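Local structure of aminoacyl-tRNA synthetase (Cryptosporidium parvum, 5F9Z) at residues I127-F132 with K252-E257; E200-T205 with P296-P301; P206-T211 with C478-Q483; D289-V294 with H353-G358; C360-V365 with R376-D381. The protein probably attaches proline to its cognate tRNA in an ATP-dependent reaction, as a class II prolyl-tRNA synthetase. All blocks are in the same frame, centred on the assembly; numbering follows the deposited sequence.

How the contacts relate
Following the chain, contact 1 closes a loop within the class II catalytic core, joining helix 125-135 to the end of helix 249-254. Contact 2 opens before that loop is shut, so the two cross. It ties the end of helix 181-202 to the linker before strand 304-308. Contact 3 starts directly after residues 200-205 and crosses contacts 1 and 2. Its long loop brings the C-terminal region back to strand 208-211 and encloses contacts 4 and 5. Contact 4 crosses contact 2 and sets the linker on helix 347-356. Contact 5 pairs two strands of the anticodon-binding region. Arg362 and Arg380 of contact 5 reach Glu355 of contact 4.

Contact 1 of 5, residues I127-F132 with K252-E257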
# COMPACT_ATOMS: atom_id res chain seq x y z
N ILE A 127 21.88 -10.22 -5.93
CA ILE A 127 21.93 -10.33 -7.39
C ILE A 127 22.62 -9.11 -8.00
O ILE A 127 23.45 -9.25 -8.91
CB ILE A 127 20.51 -10.51 -7.94
CG1 ILE A 127 19.84 -11.73 -7.31
CG2 ILE A 127 20.54 -10.64 -9.46
CD1 ILE A 127 18.38 -11.88 -7.66
N MET A 128 22.30 -7.92 -7.51
CA MET A 128 22.72 -6.68 -8.17
C MET A 128 24.08 -6.18 -7.70
O MET A 128 24.89 -5.74 -8.53
CB MET A 128 21.67 -5.59 -7.94
CG MET A 128 20.29 -5.94 -8.46
SD MET A 128 19.03 -4.76 -7.93
CE MET A 128 19.71 -3.23 -8.56
N TYR A 129 24.35 -6.23 -6.40
CA TYR A 129 25.53 -5.55 -5.86
C TYR A 129 26.87 -6.10 -6.38
O TYR A 129 27.80 -5.29 -6.53
CB TYR A 129 25.50 -5.59 -4.33
CG TYR A 129 24.34 -4.81 -3.73
CD1 TYR A 129 23.55 -3.98 -4.51
CD2 TYR A 129 24.05 -4.90 -2.37
CE1 TYR A 129 22.50 -3.27 -3.97
CE2 TYR A 129 23.00 -4.19 -1.82
CZ TYR A 129 22.23 -3.37 -2.63
OH TYR A 129 21.18 -2.67 -2.09
N PRO A 130 27.04 -7.40 -6.64
CA PRO A 130 28.28 -7.82 -7.32
C PRO A 130 28.50 -7.13 -8.65
O PRO A 130 29.65 -7.01 -9.09
CB PRO A 130 28.08 -9.33 -7.49
CG PRO A 130 27.21 -9.72 -6.36
CD PRO A 130 26.28 -8.55 -6.15
N TYR A 131 27.44 -6.67 -9.30
CA TYR A 131 27.57 -5.92 -10.54
C TYR A 131 27.63 -4.42 -10.32
O TYR A 131 28.11 -3.69 -11.20
CB TYR A 131 26.42 -6.28 -11.49
CG TYR A 131 26.45 -7.73 -11.91
CD1 TYR A 131 25.83 -8.71 -11.14
CD2 TYR A 131 27.14 -8.13 -13.05
CE1 TYR A 131 25.87 -10.04 -11.51
CE2 TYR A 131 27.18 -9.45 -13.43
CZ TYR A 131 26.55 -10.40 -12.66
OH TYR A 131 26.59 -11.73 -13.03
N PHE A 132 27.16 -3.93 -9.17
CA PHE A 132 27.42 -2.54 -8.80
C PHE A 132 28.92 -2.31 -8.62
O PHE A 132 29.45 -1.28 -9.05
CB PHE A 132 26.67 -2.17 -7.52
CG PHE A 132 25.22 -1.84 -7.73
CD1 PHE A 132 24.59 -2.12 -8.94
CD2 PHE A 132 24.49 -1.22 -6.73
CE1 PHE A 132 23.26 -1.81 -9.13
CE2 PHE A 132 23.16 -0.90 -6.92
CZ PHE A 132 22.54 -1.19 -8.12
N LYS A 252 30.98 -2.49 1.55
CA LYS A 252 32.16 -3.13 2.14
C LYS A 252 32.18 -4.63 1.87
O LYS A 252 33.23 -5.20 1.57
CB LYS A 252 32.20 -2.87 3.65
CG LYS A 252 32.68 -1.48 4.05
CD LYS A 252 32.45 -1.24 5.53
CE LYS A 252 33.00 0.11 5.97
NZ LYS A 252 32.67 0.41 7.39
N MET A 253 31.02 -5.28 1.96
CA MET A 253 30.97 -6.73 1.85
C MET A 253 30.90 -7.21 0.40
O MET A 253 31.17 -8.39 0.14
CB MET A 253 29.78 -7.27 2.66
CG MET A 253 28.60 -7.79 1.86
SD MET A 253 27.18 -8.07 2.94
CE MET A 253 26.31 -9.37 2.07
N PHE A 254 30.57 -6.33 -0.54
CA PHE A 254 30.59 -6.67 -1.96
C PHE A 254 31.69 -5.96 -2.73
O PHE A 254 31.85 -6.21 -3.93
CB PHE A 254 29.23 -6.35 -2.60
CG PHE A 254 28.18 -7.38 -2.33
CD1 PHE A 254 28.17 -8.58 -3.03
CD2 PHE A 254 27.20 -7.16 -1.38
CE1 PHE A 254 27.20 -9.53 -2.78
CE2 PHE A 254 26.23 -8.11 -1.13
CZ PHE A 254 26.23 -9.30 -1.82
N GLY A 255 32.46 -5.09 -2.08
CA GLY A 255 33.54 -4.40 -2.77
C GLY A 255 33.09 -3.30 -3.70
O GLY A 255 33.76 -3.03 -4.71
N VAL A 256 31.96 -2.66 -3.41
CA VAL A 256 31.50 -1.53 -4.20
C VAL A 256 32.22 -0.27 -3.73
O VAL A 256 31.71 0.48 -2.89
CB VAL A 256 29.97 -1.36 -4.11
CG1 VAL A 256 29.49 -0.28 -5.08
CG2 VAL A 256 29.27 -2.68 -4.38
N GLU A 257 33.43 -0.04 -4.24
CA GLU A 257 34.22 1.11 -3.86
C GLU A 257 34.59 1.92 -5.10
O GLU A 257 34.67 1.40 -6.21
CB GLU A 257 35.50 0.69 -3.12
CG GLU A 257 36.51 -0.07 -3.96
CD GLU A 257 37.80 -0.35 -3.21
OE1 GLU A 257 37.82 -0.19 -1.97
OE2 GLU A 257 38.80 -0.71 -3.87
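Tyr129 and Phe254 meet through similar first torsions. Each CG lies anti to its own carbonyl carbon and beside the backbone N, with chi1 -65° in Tyr129 and -79° in Phe254. One face of the Phe254 ring is toward Tyr129. CB of Tyr129 sits over that face, 4.0 Å from the ring centroid, in a CH-pi contact. The Tyr129 ring follows with its edge toward the same Phe254 ring. This is an offset edge-to-face pair, with planes at 80° and centroids 5.9 Å apart. Pro130 fills the next position on helix 125-135. Its CG approaches CE1 of Phe254 obliquely at 3.6 Å. Beyond Gly255, where the chain leaves the helix with positive phi, Val256 continues the apolar patch. CG2 of Val256 lies 3.7 Å from the carbonyl O of Tyr129, and it is 4.1 Å from CB of Phe132. The Tyr129 hydroxyl leads away from this patch and is hydrogen-bonded to ND1 of His175, which fixes the outer end of the ring. The Tyr129 side chain is about 6 Å from the bound halofuginone. The contact packs the C-terminal end of helix 249-254 and the turn after it on the side of helix 125-135, near the inhibitor, in the class II synthetase catalytic core.

Contact 2 of 5, residues E200-T205 with P296-P301; sequences EDLLAT and PPKVAP
Leu202, Leu203 and Val299 form the apolar centre. CG1 of Val299 touches both leucines, 3.6 Å from CG of Leu202 and 3.7 Å from CD2 of Leu203. The Leu202 side chain reaches it because CG stands anti to the backbone N (chi1 -171°). Its CD1 branch then lies 3.7 Å from CB of Lys298. On the other flank, the Pro296 ring packs on the backbone where the helix ends. Its CG is 3.3 Å from the carbonyl O of Leu203, and CB of Ala204 also touches this CG. That buried carbonyl O is satisfied by hydrogen bonds from OG1 of Thr205 and NE2 of His287. Ala204 has positive phi and carries the chain out of helix 181-202. The contact joins the C-terminal end of this catalytic-core helix to the proline-rich linker that leads to strand 304-308. Ile62 of helix 53-71 packs on both leucines. At the polar edge, the Lys298 chain runs extended past the helix end. Its CD passes 3.3 Å from O of Asp201, and its NZ gives that oxygen a weak bond of 3.4 Å. A water also links the two, donating to Asp201 O at 2.9 Å and accepting from Lys298 NZ.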
# COMPACT_ATOMS: atom_id res chain seq x y z
N GLU A 200 -1.10 8.35 0.42
CA GLU A 200 -2.02 9.41 0.80
C GLU A 200 -2.61 10.14 -0.40
O GLU A 200 -3.82 10.39 -0.44
CB GLU A 200 -1.32 10.40 1.73
CG GLU A 200 -0.85 9.78 3.04
CD GLU A 200 -0.76 10.78 4.17
OE1 GLU A 200 -0.28 10.41 5.27
OE2 GLU A 200 -1.17 11.94 3.97
N ASP A 201 -1.78 10.49 -1.39
CA ASP A 201 -2.29 11.24 -2.53
C ASP A 201 -3.00 10.34 -3.53
O ASP A 201 -4.02 10.73 -4.12
CB ASP A 201 -1.16 12.01 -3.21
CG ASP A 201 -0.54 13.06 -2.32
OD1 ASP A 201 -1.29 13.70 -1.55
OD2 ASP A 201 0.70 13.24 -2.37
N LEU A 202 -2.48 9.13 -3.75
CA LEU A 202 -3.05 8.23 -4.74
C LEU A 202 -4.06 7.26 -4.14
O LEU A 202 -5.17 7.11 -4.66
CB LEU A 202 -1.92 7.45 -5.45
CG LEU A 202 -2.31 6.61 -6.66
CD1 LEU A 202 -2.69 7.51 -7.84
CD2 LEU A 202 -1.19 5.66 -7.04
N LEU A 203 -3.70 6.60 -3.04
CA LEU A 203 -4.55 5.60 -2.42
C LEU A 203 -5.43 6.17 -1.31
O LEU A 203 -6.23 5.42 -0.73
CB LEU A 203 -3.70 4.46 -1.86
CG LEU A 203 -2.76 3.78 -2.85
CD1 LEU A 203 -1.95 2.69 -2.16
CD2 LEU A 203 -3.53 3.21 -4.03
N ALA A 204 -5.30 7.46 -0.99
CA ALA A 204 -6.09 8.11 0.06
C ALA A 204 -5.94 7.39 1.40
O ALA A 204 -6.85 7.41 2.23
CB ALA A 204 -7.57 8.21 -0.34
N THR A 205 -4.79 6.76 1.61
CA THR A 205 -4.55 5.97 2.81
C THR A 205 -3.55 6.70 3.71
O THR A 205 -2.42 6.96 3.27
CB THR A 205 -4.02 4.59 2.45
OG1 THR A 205 -4.94 3.95 1.55
CG2 THR A 205 -3.86 3.73 3.70
N PRO A 296 -10.50 4.87 -4.20
CA PRO A 296 -10.19 6.26 -4.53
C PRO A 296 -10.31 6.48 -6.03
O PRO A 296 -9.92 5.60 -6.82
CB PRO A 296 -8.73 6.42 -4.06
CG PRO A 296 -8.55 5.35 -3.03
CD PRO A 296 -9.40 4.21 -3.49
N PRO A 297 -10.85 7.62 -6.46
CA PRO A 297 -11.00 7.87 -7.90
C PRO A 297 -9.69 7.80 -8.68
O PRO A 297 -9.72 7.54 -9.88
CB PRO A 297 -11.60 9.28 -7.95
CG PRO A 297 -12.33 9.41 -6.66
CD PRO A 297 -11.52 8.65 -5.64
N LYS A 298 -8.55 8.01 -8.02
CA LYS A 298 -7.27 7.97 -8.72
C LYS A 298 -6.82 6.56 -9.07
O LYS A 298 -5.94 6.40 -9.92
CB LYS A 298 -6.19 8.66 -7.89
CG LYS A 298 -6.34 10.17 -7.82
CD LYS A 298 -5.12 10.82 -7.18
CE LYS A 298 -5.19 12.33 -7.26
NZ LYS A 298 -3.98 12.97 -6.66
N VAL A 299 -7.41 5.53 -8.46
CA VAL A 299 -7.05 4.15 -8.73
C VAL A 299 -8.25 3.29 -9.11
O VAL A 299 -8.07 2.13 -9.47
CB VAL A 299 -6.30 3.51 -7.54
CG1 VAL A 299 -5.01 4.24 -7.28
CG2 VAL A 299 -7.19 3.50 -6.31
N ALA A 300 -9.46 3.83 -9.06
CA ALA A 300 -10.64 3.06 -9.42
C ALA A 300 -10.59 2.69 -10.90
O ALA A 300 -10.45 3.59 -11.75
CB ALA A 300 -11.92 3.85 -9.12
N PRO A 301 -10.69 1.41 -11.26
CA PRO A 301 -10.66 1.04 -12.69
C PRO A 301 -11.74 1.73 -13.50
O PRO A 301 -11.49 2.14 -14.64
CB PRO A 301 -10.83 -0.48 -12.66
CG PRO A 301 -10.36 -0.89 -11.30
CD PRO A 301 -10.75 0.22 -10.38
O HOH W 1 -5.01 13.37 -3.60

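Contact 3 of 5, residues P206-T211 with C478-Q483; sequences PVVKGT and CIPNDQ
Gly210 and Pro480 face each other as a non-hydrogen-bonded pair, their CA atoms only 3.9 Å apart. They belong to a short antiparallel ladder between strands 208-211 and 475-480. The ladder joins the catalytic core to the C-terminal zinc-binding region, as in eukaryotic and archaeal-type prolyl-tRNA synthetases. The tight part lies at Gly210 and Thr211. CA of Gly210 is 3.1 Å from O of Ile479, so the absence of a side chain matters here. Thr211 and Ile479 form the hydrogen-bonded pair. The bond from Ile479 N to Thr211 O is short and nearly straight, at 2.6 Å and 175°, and Thr211 N returns one to Ile479 O. The sulfur of Cys478 tucks in beside Gly210. With chi1 72° it stands between the backbone N and the carbonyl carbon, and it also meets CG1 of Val208 at 4.0 Å. Val208 and Pro480 lie side by side.

The other end is looser and wetter. Asn481 is exposed, and its amide lies alongside the chain with ND2 3.5 Å from CB of Lys209. The Lys209 side chain leads away, and NZ binds OD1 of Asn193. Two donors meet O of Lys209: Asn481 N at 2.9 Å, and a water that also accepts from Asp482 N at 2.9 Å.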
# COMPACT_ATOMS: atom_id res chain seq x y z
N PRO A 206 -3.92 7.04 4.94
CA PRO A 206 -2.98 7.76 5.81
C PRO A 206 -1.89 6.84 6.33
O PRO A 206 -2.13 5.69 6.69
CB PRO A 206 -3.88 8.27 6.95
CG PRO A 206 -4.97 7.26 7.02
CD PRO A 206 -5.21 6.79 5.60
N VAL A 207 -0.66 7.38 6.36
CA VAL A 207 0.49 6.67 6.89
C VAL A 207 1.30 7.62 7.75
O VAL A 207 1.18 8.85 7.65
CB VAL A 207 1.39 6.07 5.77
CG1 VAL A 207 0.64 4.99 5.01
CG2 VAL A 207 1.86 7.17 4.83
N VAL A 208 2.12 7.05 8.63
CA VAL A 208 2.96 7.81 9.55
C VAL A 208 4.41 7.63 9.14
O VAL A 208 4.94 6.51 9.19
CB VAL A 208 2.73 7.38 11.00
CG1 VAL A 208 3.67 8.14 11.93
CG2 VAL A 208 1.28 7.60 11.41
N LYS A 209 5.05 8.72 8.73
CA LYS A 209 6.47 8.68 8.39
C LYS A 209 7.30 8.67 9.66
O LYS A 209 7.03 9.41 10.61
CB LYS A 209 6.84 9.88 7.52
CG LYS A 209 6.24 9.83 6.12
CD LYS A 209 6.74 10.97 5.25
CE LYS A 209 6.13 12.30 5.66
NZ LYS A 209 6.32 13.34 4.61
N GLY A 210 8.33 7.83 9.67
CA GLY A 210 9.18 7.74 10.85
C GLY A 210 10.39 6.87 10.58
O GLY A 210 10.62 6.42 9.46
N THR A 211 11.16 6.66 11.64
CA THR A 211 12.37 5.86 11.60
C THR A 211 12.20 4.61 12.45
O THR A 211 11.68 4.68 13.57
CB THR A 211 13.58 6.67 12.09
OG1 THR A 211 13.70 7.87 11.33
CG2 THR A 211 14.86 5.86 11.96
N CYS A 478 7.38 2.82 14.55
CA CYS A 478 8.34 3.77 14.00
C CYS A 478 8.47 4.94 14.96
O CYS A 478 7.55 5.22 15.74
CB CYS A 478 7.92 4.27 12.61
SG CYS A 478 6.52 5.41 12.62
N ILE A 479 9.62 5.60 14.91
CA ILE A 479 9.82 6.85 15.63
C ILE A 479 9.36 7.97 14.71
O ILE A 479 10.09 8.34 13.77
CB ILE A 479 11.29 7.03 16.05
CG1 ILE A 479 11.83 5.74 16.67
CG2 ILE A 479 11.43 8.19 17.03
CD1 ILE A 479 13.32 5.75 16.90
N PRO A 480 8.18 8.55 14.93
CA PRO A 480 7.60 9.45 13.93
C PRO A 480 8.47 10.68 13.68
O PRO A 480 9.05 11.25 14.60
CB PRO A 480 6.25 9.85 14.55
CG PRO A 480 5.96 8.78 15.56
CD PRO A 480 7.30 8.37 16.09
N ASN A 481 8.56 11.07 12.40
CA ASN A 481 9.27 12.29 12.06
C ASN A 481 8.60 13.51 12.67
O ASN A 481 9.28 14.47 13.05
CB ASN A 481 9.35 12.45 10.54
CG ASN A 481 10.11 11.32 9.87
OD1 ASN A 481 10.90 10.62 10.51
ND2 ASN A 481 9.88 11.14 8.57
N ASP A 482 7.27 13.50 12.78
CA ASP A 482 6.51 14.61 13.33
C ASP A 482 6.22 14.31 14.79
O ASP A 482 5.33 13.51 15.11
CB ASP A 482 5.22 14.83 12.53
CG ASP A 482 4.59 16.18 12.81
OD1 ASP A 482 4.99 17.17 12.17
OD2 ASP A 482 3.68 16.24 13.67
N GLN A 483 6.98 14.94 15.69
CA GLN A 483 6.82 14.75 17.13
C GLN A 483 5.79 15.76 17.62
O GLN A 483 6.12 16.92 17.90
CB GLN A 483 8.16 14.91 17.84
CG GLN A 483 9.13 13.77 17.59
CD GLN A 483 8.71 12.49 18.29
OE1 GLN A 483 8.18 12.53 19.40
NE2 GLN A 483 8.94 11.36 17.64
O HOH W 2 5.42 11.70 11.37

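Contact 4 of 5, residues D289-V294 with H353-G358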
# COMPACT_ATOMS: atom_id res chain seq x y z
N ASP A 289 -16.50 -0.79 2.79
CA ASP A 289 -17.60 -0.80 3.75
C ASP A 289 -18.37 -2.11 3.61
O ASP A 289 -17.89 -3.09 3.01
CB ASP A 289 -18.49 0.44 3.58
CG ASP A 289 -19.01 0.61 2.16
OD1 ASP A 289 -19.28 -0.41 1.48
OD2 ASP A 289 -19.15 1.77 1.72
N ASN A 290 -19.58 -2.15 4.15
CA ASN A 290 -20.41 -3.35 4.11
C ASN A 290 -21.05 -3.59 2.74
O ASN A 290 -21.62 -4.66 2.53
CB ASN A 290 -21.50 -3.27 5.18
CG ASN A 290 -20.98 -3.59 6.56
OD1 ASN A 290 -19.77 -3.67 6.78
ND2 ASN A 290 -21.89 -3.78 7.51
N LYS A 291 -20.98 -2.62 1.83
CA LYS A 291 -21.44 -2.84 0.46
C LYS A 291 -20.36 -3.41 -0.44
O LYS A 291 -20.68 -3.92 -1.52
CB LYS A 291 -21.95 -1.53 -0.15
CG LYS A 291 -23.11 -0.90 0.60
CD LYS A 291 -23.56 0.36 -0.09
CE LYS A 291 -24.70 1.02 0.65
NZ LYS A 291 -25.23 2.20 -0.08
N GLY A 292 -19.10 -3.34 -0.02
CA GLY A 292 -18.00 -3.85 -0.82
C GLY A 292 -16.86 -2.87 -0.93
O GLY A 292 -16.56 -2.13 0.01
N LEU A 293 -16.21 -2.84 -2.09
CA LEU A 293 -15.07 -1.95 -2.30
C LEU A 293 -15.50 -0.49 -2.26
O LEU A 293 -16.61 -0.13 -2.66
CB LEU A 293 -14.40 -2.24 -3.64
CG LEU A 293 -13.50 -3.46 -3.79
CD1 LEU A 293 -13.05 -3.57 -5.23
CD2 LEU A 293 -12.31 -3.36 -2.86
N VAL A 294 -14.60 0.35 -1.77
CA VAL A 294 -14.67 1.79 -1.94
C VAL A 294 -13.29 2.21 -2.45
O VAL A 294 -12.31 2.16 -1.70
CB VAL A 294 -15.03 2.53 -0.65
CG1 VAL A 294 -14.91 4.04 -0.85
CG2 VAL A 294 -16.43 2.17 -0.20
N HIS A 353 -23.94 -4.40 -8.28
CA HIS A 353 -22.79 -5.00 -8.95
C HIS A 353 -21.62 -4.03 -9.00
O HIS A 353 -20.49 -4.39 -8.66
CB HIS A 353 -23.18 -5.45 -10.36
CG HIS A 353 -22.03 -5.99 -11.16
ND1 HIS A 353 -21.61 -7.30 -11.04
CD2 HIS A 353 -21.22 -5.41 -12.07
CE1 HIS A 353 -20.58 -7.50 -11.86
NE2 HIS A 353 -20.33 -6.37 -12.49
N TRP A 354 -21.87 -2.79 -9.43
CA TRP A 354 -20.81 -1.80 -9.50
C TRP A 354 -20.53 -1.13 -8.16
O TRP A 354 -19.49 -0.47 -8.01
CB TRP A 354 -21.15 -0.74 -10.55
CG TRP A 354 -21.33 -1.32 -11.92
CD1 TRP A 354 -22.51 -1.53 -12.57
CD2 TRP A 354 -20.30 -1.79 -12.80
NE1 TRP A 354 -22.28 -2.09 -13.81
CE2 TRP A 354 -20.93 -2.26 -13.97
CE3 TRP A 354 -18.90 -1.86 -12.71
CZ2 TRP A 354 -20.21 -2.79 -15.04
CZ3 TRP A 354 -18.19 -2.38 -13.78
CH2 TRP A 354 -18.85 -2.84 -14.93
N GLU A 355 -21.42 -1.29 -7.17
CA GLU A 355 -21.11 -0.83 -5.82
C GLU A 355 -20.14 -1.77 -5.12
O GLU A 355 -19.26 -1.31 -4.39
CB GLU A 355 -22.40 -0.68 -5.00
CG GLU A 355 -23.14 0.63 -5.25
CD GLU A 355 -24.50 0.66 -4.58
OE1 GLU A 355 -25.07 1.76 -4.46
OE2 GLU A 355 -24.99 -0.41 -4.17
N VAL A 356 -20.29 -3.08 -5.34
CA VAL A 356 -19.34 -4.04 -4.78
C VAL A 356 -17.96 -3.82 -5.38
O VAL A 356 -16.94 -3.93 -4.69
CB VAL A 356 -19.84 -5.48 -5.00
CG1 VAL A 356 -18.78 -6.49 -4.57
CG2 VAL A 356 -21.13 -5.71 -4.23
N LYS A 357 -17.90 -3.50 -6.67
CA LYS A 357 -16.64 -3.27 -7.36
C LYS A 357 -16.06 -1.89 -7.07
O LYS A 357 -14.95 -1.59 -7.54
CB LYS A 357 -16.81 -3.46 -8.87
CG LYS A 357 -17.30 -4.84 -9.25
CD LYS A 357 -17.56 -4.96 -10.75
CE LYS A 357 -16.26 -5.10 -11.53
NZ LYS A 357 -15.62 -6.43 -11.30
N GLY A 358 -16.76 -1.04 -6.32
CA GLY A 358 -16.20 0.22 -5.88
C GLY A 358 -16.17 1.33 -6.91
O GLY A 358 -15.28 2.19 -6.85
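The carbonyl O of Val356 receives the backbone N-H of Leu293 at 2.9 Å. The donor is tilted 34° from the carbonyl plane. CB of Leu293 presses against the same Val356 oxygen at 3.2 Å. With CG beside the backbone N (chi1 -76°), the Leu293 side chain runs on along the helix end, and its CD1 lies 3.6 Å from O of Lys357. Helix 347-356 finishes here in a Schellman motif, with Gly358 at positive phi. A type I turn from Asp289 to Gly292 carries the linker up to this end, so the contact seats the linker on a helix of the anticodon-binding region. The turn is held from within by an Asx turn, in which OD1 of Asp289 accepts from N of Lys291 at 2.8 Å. That OD1 also pairs with Arg380, whose NE binds O of Glu355. Both glycines sit where the backbones come close. CA of Gly292 and CA of Val356 are 4.2 Å apart, and CA of Gly358 lies 3.3 Å from O of Leu293. CG2 of Val356 touches O of Lys291, also at 3.3 Å. The carboxylate of Glu355 is held by Arg362 and Asn12.

Contact 5 of 5, residues C360-V365 with R376-D381; sequences CLRFEV and RVVVRD
Phe363 and Val377 lie side by side on one face of an antiparallel pair, strands 361-365 and 374-379. CE1 of Phe363 reaches CG2 of Val377 at 3.5 Å and also touches its CG1. CD2 of Leu361 rests against both Val377 and Val379, at the dip between them, 4.1 Å from CG1 of Val377 and 3.9 Å from CG2 of Val379. These bumps make an apolar patch, with Ile397 of helix 393-417 against Phe363 and Phe404 against Val379. On the other face Val378 packs under the joined ends of Arg362 and Glu364. CG of Arg362 stands between the backbone N and the carbonyl carbon (chi1 72°), which lays the extended chain alongside Val378. CG1 of Val378 then sits over one guanidinium face, toward the rim. Glu364 lies next to Arg362, with OE2 3.6 Å from CG2 of Val378. NE of Arg362 and OE2 of Glu364 join in a salt bridge of 3.0 Å, in the guanidinium plane and on the anti lone pair. Backbone hydrogen bonds bind the Arg362-Val378 and Glu364-Arg376 pairs. A water links OE1 of Glu364 to NH1 of Arg376, whose NE forms a salt bridge with Asp387. Arg362 also pairs with Glu355 and makes a cation-pi contact with Tyr351. Two carboxylates and a ring therefore probably stabilise its charge. This strand pair is apolar at Leu361, Phe363, Val377 and Val379, with Arg362, Glu364 and Arg376 around Val378 on the other face.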
# COMPACT_ATOMS: atom_id res chain seq x y z
N CYS A 360 -16.86 4.79 -8.31
CA CYS A 360 -17.04 6.00 -7.51
C CYS A 360 -18.43 6.60 -7.72
O CYS A 360 -19.12 6.94 -6.75
CB CYS A 360 -15.97 7.02 -7.87
SG CYS A 360 -14.29 6.39 -7.77
N LEU A 361 -18.86 6.74 -8.97
CA LEU A 361 -20.14 7.36 -9.29
C LEU A 361 -20.89 6.48 -10.27
O LEU A 361 -20.29 5.85 -11.15
CB LEU A 361 -19.95 8.75 -9.89
CG LEU A 361 -19.04 9.75 -9.16
CD1 LEU A 361 -18.80 10.98 -10.02
CD2 LEU A 361 -19.65 10.14 -7.82
N ARG A 362 -22.21 6.42 -10.11
CA ARG A 362 -23.08 5.78 -11.09
C ARG A 362 -24.06 6.81 -11.63
O ARG A 362 -24.57 7.65 -10.89
CB ARG A 362 -23.83 4.58 -10.49
CG ARG A 362 -24.95 4.91 -9.52
CD ARG A 362 -25.98 3.79 -9.53
NE ARG A 362 -26.93 3.89 -8.42
CZ ARG A 362 -26.79 3.25 -7.26
NH1 ARG A 362 -25.73 2.48 -7.06
NH2 ARG A 362 -27.70 3.39 -6.31
N PHE A 363 -24.29 6.75 -12.94
CA PHE A 363 -25.22 7.64 -13.62
C PHE A 363 -26.47 6.85 -13.97
O PHE A 363 -26.40 5.86 -14.71
CB PHE A 363 -24.60 8.25 -14.88
CG PHE A 363 -23.52 9.26 -14.62
CD1 PHE A 363 -23.17 9.61 -13.32
CD2 PHE A 363 -22.87 9.88 -15.67
CE1 PHE A 363 -22.18 10.54 -13.09
CE2 PHE A 363 -21.88 10.81 -15.44
CZ PHE A 363 -21.53 11.14 -14.15
N GLU A 364 -27.61 7.27 -13.43
CA GLU A 364 -28.90 6.68 -13.75
C GLU A 364 -29.56 7.53 -14.83
O GLU A 364 -29.84 8.71 -14.60
CB GLU A 364 -29.78 6.58 -12.51
CG GLU A 364 -29.13 5.80 -11.37
CD GLU A 364 -29.99 5.77 -10.12
OE1 GLU A 364 -31.08 6.38 -10.13
OE2 GLU A 364 -29.56 5.14 -9.13
N VAL A 365 -29.80 6.94 -15.99
CA VAL A 365 -30.32 7.65 -17.16
C VAL A 365 -31.66 7.02 -17.51
O VAL A 365 -31.71 5.97 -18.17
CB VAL A 365 -29.35 7.61 -18.34
CG1 VAL A 365 -29.92 8.38 -19.52
CG2 VAL A 365 -28.00 8.17 -17.94
N ARG A 376 -28.80 11.46 -13.22
CA ARG A 376 -28.88 11.20 -11.79
C ARG A 376 -27.58 10.58 -11.32
O ARG A 376 -27.22 9.47 -11.76
CB ARG A 376 -30.07 10.29 -11.48
CG ARG A 376 -30.08 9.75 -10.06
CD ARG A 376 -30.10 10.87 -9.03
NE ARG A 376 -31.26 11.74 -9.19
CZ ARG A 376 -32.44 11.54 -8.61
NH1 ARG A 376 -32.61 10.48 -7.83
NH2 ARG A 376 -33.43 12.39 -8.81
N VAL A 377 -26.87 11.28 -10.45
CA VAL A 377 -25.58 10.83 -9.93
C VAL A 377 -25.77 10.31 -8.52
O VAL A 377 -26.38 10.98 -7.68
CB VAL A 377 -24.54 11.96 -9.96
CG1 VAL A 377 -23.18 11.45 -9.52
CG2 VAL A 377 -24.46 12.57 -11.35
N VAL A 378 -25.26 9.11 -8.25
CA VAL A 378 -25.26 8.52 -6.92
C VAL A 378 -23.81 8.26 -6.53
O VAL A 378 -23.08 7.57 -7.26
CB VAL A 378 -26.08 7.23 -6.86
CG1 VAL A 378 -26.11 6.69 -5.43
CG2 VAL A 378 -27.49 7.47 -7.37
N VAL A 379 -23.39 8.82 -5.40
CA VAL A 379 -22.01 8.70 -4.93
C VAL A 379 -21.88 7.41 -4.14
O VAL A 379 -22.75 7.05 -3.34
CB VAL A 379 -21.61 9.93 -4.09
CG1 VAL A 379 -20.14 9.88 -3.75
CG2 VAL A 379 -21.95 11.21 -4.83
N ARG A 380 -20.77 6.70 -4.36
CA ARG A 380 -20.62 5.34 -3.83
C ARG A 380 -20.50 5.32 -2.31
O ARG A 380 -21.18 4.55 -1.64
CB ARG A 380 -19.41 4.67 -4.48
CG ARG A 380 -18.95 3.39 -3.79
CD ARG A 380 -20.00 2.30 -3.85
NE ARG A 380 -19.54 1.08 -3.21
CZ ARG A 380 -19.62 0.84 -1.90
NH1 ARG A 380 -20.16 1.75 -1.10
NH2 ARG A 380 -19.17 -0.30 -1.40
N ASP A 381 -19.63 6.17 -1.75
CA ASP A 381 -19.25 6.00 -0.36
C ASP A 381 -20.24 6.60 0.63
O ASP A 381 -20.24 6.19 1.80
CB ASP A 381 -17.86 6.61 -0.12
CG ASP A 381 -17.82 8.10 -0.36
OD1 ASP A 381 -18.52 8.57 -1.29
OD2 ASP A 381 -17.09 8.81 0.37
O HOH W 3 -31.34 7.61 -7.52